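Local structure of DUF5037 domain-containing protein (Ruminococcus gnavus, 4GL6) at residues 143-148 / 178-183; 96-101 / 185-190. The protein is of unknown function and belongs to the DUF5037 family, named after a domain whose role has not been established. One frame throughout, in Å; residues are numbered along the deposited sequence.

Contact 1. Residues 143-148 / 178-183; sequences WVYIDA and YVYYLD
W143 and Y178 meet as an offset stack. The six-membered ring of the indole lies over the phenol ring, centroids 3.6 Å apart and planes at 6°. W143 CZ3 sits above the middle of the Y178 ring. Both side chains hold CG anti to the carbonyl carbon (chi1 near -60° in both), which sends them the same way from the sheet. A serine in place of Y178 would probably leave this indole face without its aromatic partner and the indole freer to tilt. Y145 and Y180 also run side by side, but their rings are slid apart and barely overlap; Y145 CE1 comes 3.3 Å from Y180 CD1.

Five backbone hydrogen bonds join the parallel strands. V144 N to Y178 O, I146 N to Y180 O and A148 N to L182 O are each 2.8 Å. Y180 N and L182 N return hydrogen bonds to V144 O and I146 O, the last the most bent at 140°. The strands are the two ends of a beta-alpha-beta crossover through helix 156-171.

On the face that carries V144, I146, V179 and Y181 the packing is apolar. I146 CD1 reaches V179 CG1 at 3.5 Å and Y181 CE2 at 3.7 Å. The Y181 hydroxyl is hydrogen-bonded to E159 of that crossover helix.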
loop_
_atom_site.group_PDB
_atom_site.type_symbol
_atom_site.label_atom_id
_atom_site.label_comp_id
_atom_site.label_asym_id
_atom_site.label_seq_id
_atom_site.Cartn_x
_atom_site.Cartn_y
_atom_site.Cartn_z
ATOM N N TRP A 143 -4.626 -4.096 -0.351
ATOM C CA TRP A 143 -5.857 -3.915 0.426
ATOM C C TRP A 143 -6.784 -3.154 -0.472
ATOM O O TRP A 143 -6.645 -1.944 -0.623
ATOM C CB TRP A 143 -5.579 -3.181 1.741
ATOM C CG TRP A 143 -4.531 -3.891 2.550
ATOM C CD1 TRP A 143 -3.152 -3.713 2.503
ATOM C CD2 TRP A 143 -4.743 -4.952 3.505
ATOM N NE1 TRP A 143 -2.524 -4.565 3.358
ATOM C CE2 TRP A 143 -3.422 -5.331 4.000
ATOM C CE3 TRP A 143 -5.852 -5.595 3.999
ATOM C CZ2 TRP A 143 -3.248 -6.331 4.955
ATOM C CZ3 TRP A 143 -5.677 -6.591 4.960
ATOM C CH2 TRP A 143 -4.401 -6.958 5.418
ATOM N N VAL A 144 -7.718 -3.879 -1.090
ATOM C CA VAL A 144 -8.698 -3.319 -2.002
ATOM C C VAL A 144 -10.032 -3.147 -1.273
ATOM O O VAL A 144 -10.546 -4.089 -0.669
ATOM C CB VAL A 144 -8.903 -4.223 -3.209
ATOM C CG1 VAL A 144 -9.926 -3.604 -4.149
ATOM C CG2 VAL A 144 -7.570 -4.431 -3.932
ATOM N N TYR A 145 -10.589 -1.940 -1.361
ATOM C CA TYR A 145 -11.873 -1.567 -0.755
ATOM C C TYR A 145 -12.834 -1.171 -1.885
ATOM O O TYR A 145 -12.576 -0.183 -2.562
ATOM C CB TYR A 145 -11.639 -0.411 0.236
ATOM C CG TYR A 145 -10.713 -0.813 1.370
ATOM C CD1 TYR A 145 -11.199 -1.532 2.463
ATOM C CD2 TYR A 145 -9.348 -0.536 1.319
ATOM C CE1 TYR A 145 -10.358 -1.941 3.486
ATOM C CE2 TYR A 145 -8.495 -0.940 2.339
ATOM C CZ TYR A 145 -9.009 -1.644 3.423
ATOM O OH TYR A 145 -8.189 -2.049 4.446
ATOM N N ILE A 146 -13.893 -1.966 -2.112
ATOM C CA ILE A 146 -14.861 -1.752 -3.195
ATOM C C ILE A 146 -16.211 -1.273 -2.671
ATOM O O ILE A 146 -16.680 -1.762 -1.644
ATOM C CB ILE A 146 -15.117 -3.062 -3.983
ATOM C CG1 ILE A 146 -13.829 -3.570 -4.636
ATOM C CG2 ILE A 146 -16.168 -2.838 -5.067
ATOM C CD1 ILE A 146 -13.982 -4.904 -5.337
ATOM N N ASP A 147 -16.823 -0.329 -3.395
ATOM C CA ASP A 147 -18.181 0.158 -3.120
ATOM C C ASP A 147 -19.037 -0.891 -3.801
ATOM O O ASP A 147 -19.133 -0.924 -5.034
ATOM C CB ASP A 147 -18.395 1.557 -3.715
ATOM C CG ASP A 147 -19.773 2.131 -3.444
ATOM O OD1 ASP A 147 -20.709 1.367 -3.117
ATOM O OD2 ASP A 147 -19.912 3.374 -3.577
ATOM N N ALA A 148 -19.623 -1.772 -2.992
ATOM C CA ALA A 148 -20.427 -2.903 -3.490
ATOM C C ALA A 148 -21.673 -2.477 -4.248
ATOM O O ALA A 148 -22.166 -3.238 -5.046
ATOM C CB ALA A 148 -20.780 -3.856 -2.352
ATOM N N TYR A 178 -6.465 -8.789 -0.522
ATOM C CA TYR A 178 -7.600 -8.583 0.391
ATOM C C TYR A 178 -8.619 -7.710 -0.372
ATOM O O TYR A 178 -8.245 -6.662 -0.912
ATOM C CB TYR A 178 -7.147 -7.903 1.681
ATOM C CG TYR A 178 -6.081 -8.652 2.464
ATOM C CD1 TYR A 178 -4.703 -8.421 2.242
ATOM C CD2 TYR A 178 -6.427 -9.554 3.450
ATOM C CE1 TYR A 178 -3.719 -9.103 2.969
ATOM C CE2 TYR A 178 -5.457 -10.234 4.185
ATOM C CZ TYR A 178 -4.108 -10.008 3.948
ATOM O OH TYR A 178 -3.154 -10.683 4.671
ATOM N N VAL A 179 -9.857 -8.177 -0.502
ATOM C CA VAL A 179 -10.900 -7.426 -1.208
ATOM C C VAL A 179 -12.077 -7.317 -0.289
ATOM O O VAL A 179 -12.698 -8.329 0.034
ATOM C CB VAL A 179 -11.329 -8.084 -2.541
ATOM C CG1 VAL A 179 -12.371 -7.211 -3.243
ATOM C CG2 VAL A 179 -10.114 -8.275 -3.446
ATOM N N TYR A 180 -12.355 -6.090 0.144
ATOM C CA TYR A 180 -13.490 -5.761 1.018
ATOM C C TYR A 180 -14.625 -5.246 0.148
ATOM O O TYR A 180 -14.401 -4.331 -0.652
ATOM C CB TYR A 180 -13.091 -4.674 2.023
ATOM C CG TYR A 180 -12.155 -5.125 3.118
ATOM C CD1 TYR A 180 -10.785 -5.157 2.922
ATOM C CD2 TYR A 180 -12.646 -5.471 4.391
ATOM C CE1 TYR A 180 -9.920 -5.560 3.943
ATOM C CE2 TYR A 180 -11.790 -5.874 5.414
ATOM C CZ TYR A 180 -10.423 -5.918 5.177
ATOM O OH TYR A 180 -9.566 -6.284 6.171
ATOM N N TYR A 181 -15.812 -5.852 0.268
ATOM C CA TYR A 181 -17.026 -5.425 -0.459
ATOM C C TYR A 181 -17.906 -4.633 0.525
ATOM O O TYR A 181 -18.800 -5.176 1.180
ATOM C CB TYR A 181 -17.751 -6.621 -1.042
ATOM C CG TYR A 181 -16.934 -7.346 -2.096
ATOM C CD1 TYR A 181 -16.076 -8.396 -1.753
ATOM C CD2 TYR A 181 -17.010 -6.983 -3.434
ATOM C CE1 TYR A 181 -15.328 -9.069 -2.722
ATOM C CE2 TYR A 181 -16.262 -7.645 -4.415
ATOM C CZ TYR A 181 -15.430 -8.700 -4.055
ATOM O OH TYR A 181 -14.685 -9.350 -5.032
ATOM N N LEU A 182 -17.610 -3.340 0.628
ATOM C CA LEU A 182 -18.276 -2.434 1.558
ATOM C C LEU A 182 -19.577 -1.862 1.000
ATOM O O LEU A 182 -19.718 -1.670 -0.206
ATOM C CB LEU A 182 -17.357 -1.246 1.873
ATOM C CG LEU A 182 -15.959 -1.513 2.414
ATOM C CD1 LEU A 182 -15.266 -0.179 2.617
ATOM C CD2 LEU A 182 -16.031 -2.261 3.735
ATOM N N ASP A 183 -20.515 -1.574 1.897
ATOM C CA ASP A 183 -21.755 -0.904 1.511
ATOM C C ASP A 183 -21.366 0.553 1.182
ATOM O O ASP A 183 -20.325 1.053 1.665
ATOM C CB ASP A 183 -22.843 -1.025 2.598
ATOM C CG ASP A 183 -22.516 -0.237 3.868
ATOM O OD1 ASP A 183 -22.814 0.994 3.941
ATOM O OD2 ASP A 183 -21.971 -0.869 4.800
#

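Contact 2. Residues 96-101 / 185-190; sequences AENYYI and KSFEKA
F187 reaches from helix 185-190 to the backbone of 98-100. Its CB leaves the helix toward the other segment. CG lies anti to the backbone N (chi1 173°), which carries the ring outward until its far rim meets the chain. On one flank CE2 faces N98, 3.9 Å from its CB and 3.8 Å from its OD1. The amide plane of N98 stands nearly upright to the ring, at 84°. At the tip, CZ is 3.5 Å from Y99 N. On the other flank CE1 lies 3.6 Å from Y99 CA, and Y100 N sits near the ring plane at its edge. Within 96-101, CZ and CE1 thus meet main-chain atoms, while CE2 meets the N98 side chain.

The polar link runs beside it. N98 OD1 and E188 OE2 are both acceptors and stand 3.7 Å apart. Water 1 lies between them, 2.9 Å from N98 OD1 and 3.0 Å from E188 OE2, and probably bridges the two. The E188 chain bends at chi2 (-70°), which brings its carboxylate back toward N98. Outside the pair, F187 also touches D147 and L182. The arrangement is helix-on-sheet packing, with a phenylalanine of helix 184-194 set against residues 98-100, at edge strand 99-104 of the mixed sheet.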
loop_
_atom_site.group_PDB
_atom_site.type_symbol
_atom_site.label_atom_id
_atom_site.label_comp_id
_atom_site.label_asym_id
_atom_site.label_seq_id
_atom_site.Cartn_x
_atom_site.Cartn_y
_atom_site.Cartn_z
ATOM N N ALA A 96 -15.810 -2.997 -10.614
ATOM C CA ALA A 96 -16.595 -1.936 -9.918
ATOM C C ALA A 96 -16.233 -0.517 -10.386
ATOM O O ALA A 96 -15.208 -0.345 -11.043
ATOM C CB ALA A 96 -16.408 -2.047 -8.414
ATOM N N GLU A 97 -17.078 0.475 -10.068
ATOM C CA GLU A 97 -16.838 1.888 -10.460
ATOM C C GLU A 97 -16.054 2.642 -9.394
ATOM O O GLU A 97 -15.089 3.326 -9.723
ATOM C CB GLU A 97 -18.133 2.660 -10.731
ATOM C CG GLU A 97 -19.023 2.080 -11.820
ATOM C CD GLU A 97 -20.380 2.774 -11.934
ATOM O OE1 GLU A 97 -20.508 3.955 -11.543
ATOM O OE2 GLU A 97 -21.338 2.138 -12.421
ATOM N N ASN A 98 -16.508 2.546 -8.141
ATOM C CA ASN A 98 -15.851 3.180 -6.978
ATOM C C ASN A 98 -15.094 2.162 -6.149
ATOM O O ASN A 98 -15.631 1.108 -5.798
ATOM C CB ASN A 98 -16.840 3.871 -6.043
ATOM C CG ASN A 98 -17.102 5.285 -6.423
ATOM O OD1 ASN A 98 -16.756 6.198 -5.657
ATOM N ND2 ASN A 98 -17.633 5.498 -7.634
ATOM N N TYR A 99 -13.864 2.516 -5.798
ATOM C CA TYR A 99 -12.975 1.636 -5.065
ATOM C C TYR A 99 -11.711 2.373 -4.640
ATOM O O TYR A 99 -11.414 3.450 -5.152
ATOM C CB TYR A 99 -12.555 0.429 -5.948
ATOM C CG TYR A 99 -12.033 0.860 -7.303
ATOM C CD1 TYR A 99 -10.708 1.274 -7.473
ATOM C CD2 TYR A 99 -12.872 0.905 -8.408
ATOM C CE1 TYR A 99 -10.232 1.702 -8.710
ATOM C CE2 TYR A 99 -12.399 1.322 -9.657
ATOM C CZ TYR A 99 -11.077 1.722 -9.800
ATOM O OH TYR A 99 -10.621 2.139 -11.021
ATOM N N TYR A 100 -10.967 1.768 -3.724
ATOM C CA TYR A 100 -9.683 2.292 -3.303
ATOM C C TYR A 100 -8.735 1.096 -3.223
ATOM O O TYR A 100 -9.019 0.131 -2.491
ATOM C CB TYR A 100 -9.788 3.006 -1.962
ATOM C CG TYR A 100 -8.526 3.772 -1.618
ATOM C CD1 TYR A 100 -7.425 3.120 -1.035
ATOM C CD2 TYR A 100 -8.426 5.142 -1.860
ATOM C CE1 TYR A 100 -6.261 3.817 -0.712
ATOM C CE2 TYR A 100 -7.271 5.849 -1.530
ATOM C CZ TYR A 100 -6.190 5.181 -0.957
ATOM O OH TYR A 100 -5.045 5.854 -0.634
ATOM N N ILE A 101 -7.631 1.162 -3.971
ATOM C CA ILE A 101 -6.637 0.104 -3.997
ATOM C C ILE A 101 -5.430 0.620 -3.236
ATOM O O ILE A 101 -4.787 1.581 -3.660
ATOM C CB ILE A 101 -6.235 -0.256 -5.434
ATOM C CG1 ILE A 101 -7.483 -0.656 -6.254
ATOM C CG2 ILE A 101 -5.190 -1.363 -5.420
ATOM C CD1 ILE A 101 -7.224 -0.794 -7.742
ATOM N N LYS A 185 -22.360 3.752 1.994
ATOM C CA LYS A 185 -22.039 4.723 3.054
ATOM C C LYS A 185 -20.729 4.349 3.789
ATOM O O LYS A 185 -19.896 5.219 4.057
ATOM C CB LYS A 185 -23.248 4.954 3.977
ATOM C CG LYS A 185 -24.439 5.559 3.213
ATOM C CD LYS A 185 -25.585 6.068 4.086
ATOM C CE LYS A 185 -26.696 6.669 3.246
ATOM N NZ LYS A 185 -27.732 7.344 4.064
ATOM N N SER A 186 -20.531 3.064 4.067
ATOM C CA SER A 186 -19.268 2.606 4.675
ATOM C C SER A 186 -18.077 2.931 3.821
ATOM O O SER A 186 -17.053 3.378 4.337
ATOM C CB SER A 186 -19.249 1.098 4.940
ATOM O OG SER A 186 -19.827 0.856 6.190
ATOM N N PHE A 187 -18.210 2.659 2.524
ATOM C CA PHE A 187 -17.126 2.917 1.596
ATOM C C PHE A 187 -16.716 4.387 1.610
ATOM O O PHE A 187 -15.544 4.708 1.765
ATOM C CB PHE A 187 -17.474 2.492 0.163
ATOM C CG PHE A 187 -16.424 2.904 -0.828
ATOM C CD1 PHE A 187 -15.262 2.148 -0.980
ATOM C CD2 PHE A 187 -16.547 4.095 -1.542
ATOM C CE1 PHE A 187 -14.263 2.561 -1.852
ATOM C CE2 PHE A 187 -15.553 4.511 -2.424
ATOM C CZ PHE A 187 -14.410 3.741 -2.584
ATOM N N GLU A 188 -17.697 5.262 1.454
ATOM C CA GLU A 188 -17.456 6.714 1.395
ATOM C C GLU A 188 -16.740 7.280 2.620
ATOM O O GLU A 188 -15.929 8.189 2.482
ATOM C CB GLU A 188 -18.762 7.450 1.098
ATOM C CG GLU A 188 -19.277 7.210 -0.342
ATOM C CD GLU A 188 -18.466 7.863 -1.474
ATOM O OE1 GLU A 188 -17.907 8.969 -1.299
ATOM O OE2 GLU A 188 -18.392 7.251 -2.568
ATOM N N LYS A 189 -17.057 6.742 3.798
ATOM C CA LYS A 189 -16.373 7.114 5.043
ATOM C C LYS A 189 -14.962 6.545 5.046
ATOM O O LYS A 189 -14.012 7.231 5.458
ATOM C CB LYS A 189 -17.098 6.569 6.268
ATOM C CG LYS A 189 -18.475 7.158 6.538
ATOM C CD LYS A 189 -19.128 6.408 7.682
ATOM C CE LYS A 189 -20.558 6.813 7.832
ATOM N NZ LYS A 189 -21.228 5.919 8.814
ATOM N N ALA A 190 -14.843 5.283 4.616
ATOM C CA ALA A 190 -13.572 4.597 4.541
ATOM C C ALA A 190 -12.587 5.376 3.682
ATOM O O ALA A 190 -11.486 5.653 4.115
ATOM C CB ALA A 190 -13.764 3.199 3.992
HETATM O O HOH W 1 -16.232 8.626 -4.087
#

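Overall arrangement
Contacts 1 and 2 have centres about 7 Å apart and both reach the same mixed sheet. Strand 140-147 lies between strands 99-104 and 175-182, so it belongs to contact 1 and borders the strand of contact 2. Y145 O and Y100 N are 2.8 Å apart, and D147 N and N98 O 3.0 Å, both probable hydrogen bonds. Y145 O is also 3.3 Å from F187 CE1, which brings the helix ring of contact 2 onto the inner strand 140-147. Strand 175-182 leads through D183, the N-cap residue, into helix 184-194, and the chain passes directly from contact 1 to contact 2. The function is unknown, so no active site can be assigned here. A glycerol, probably from crystallisation, lies about 4 Å from the Y100 side chain.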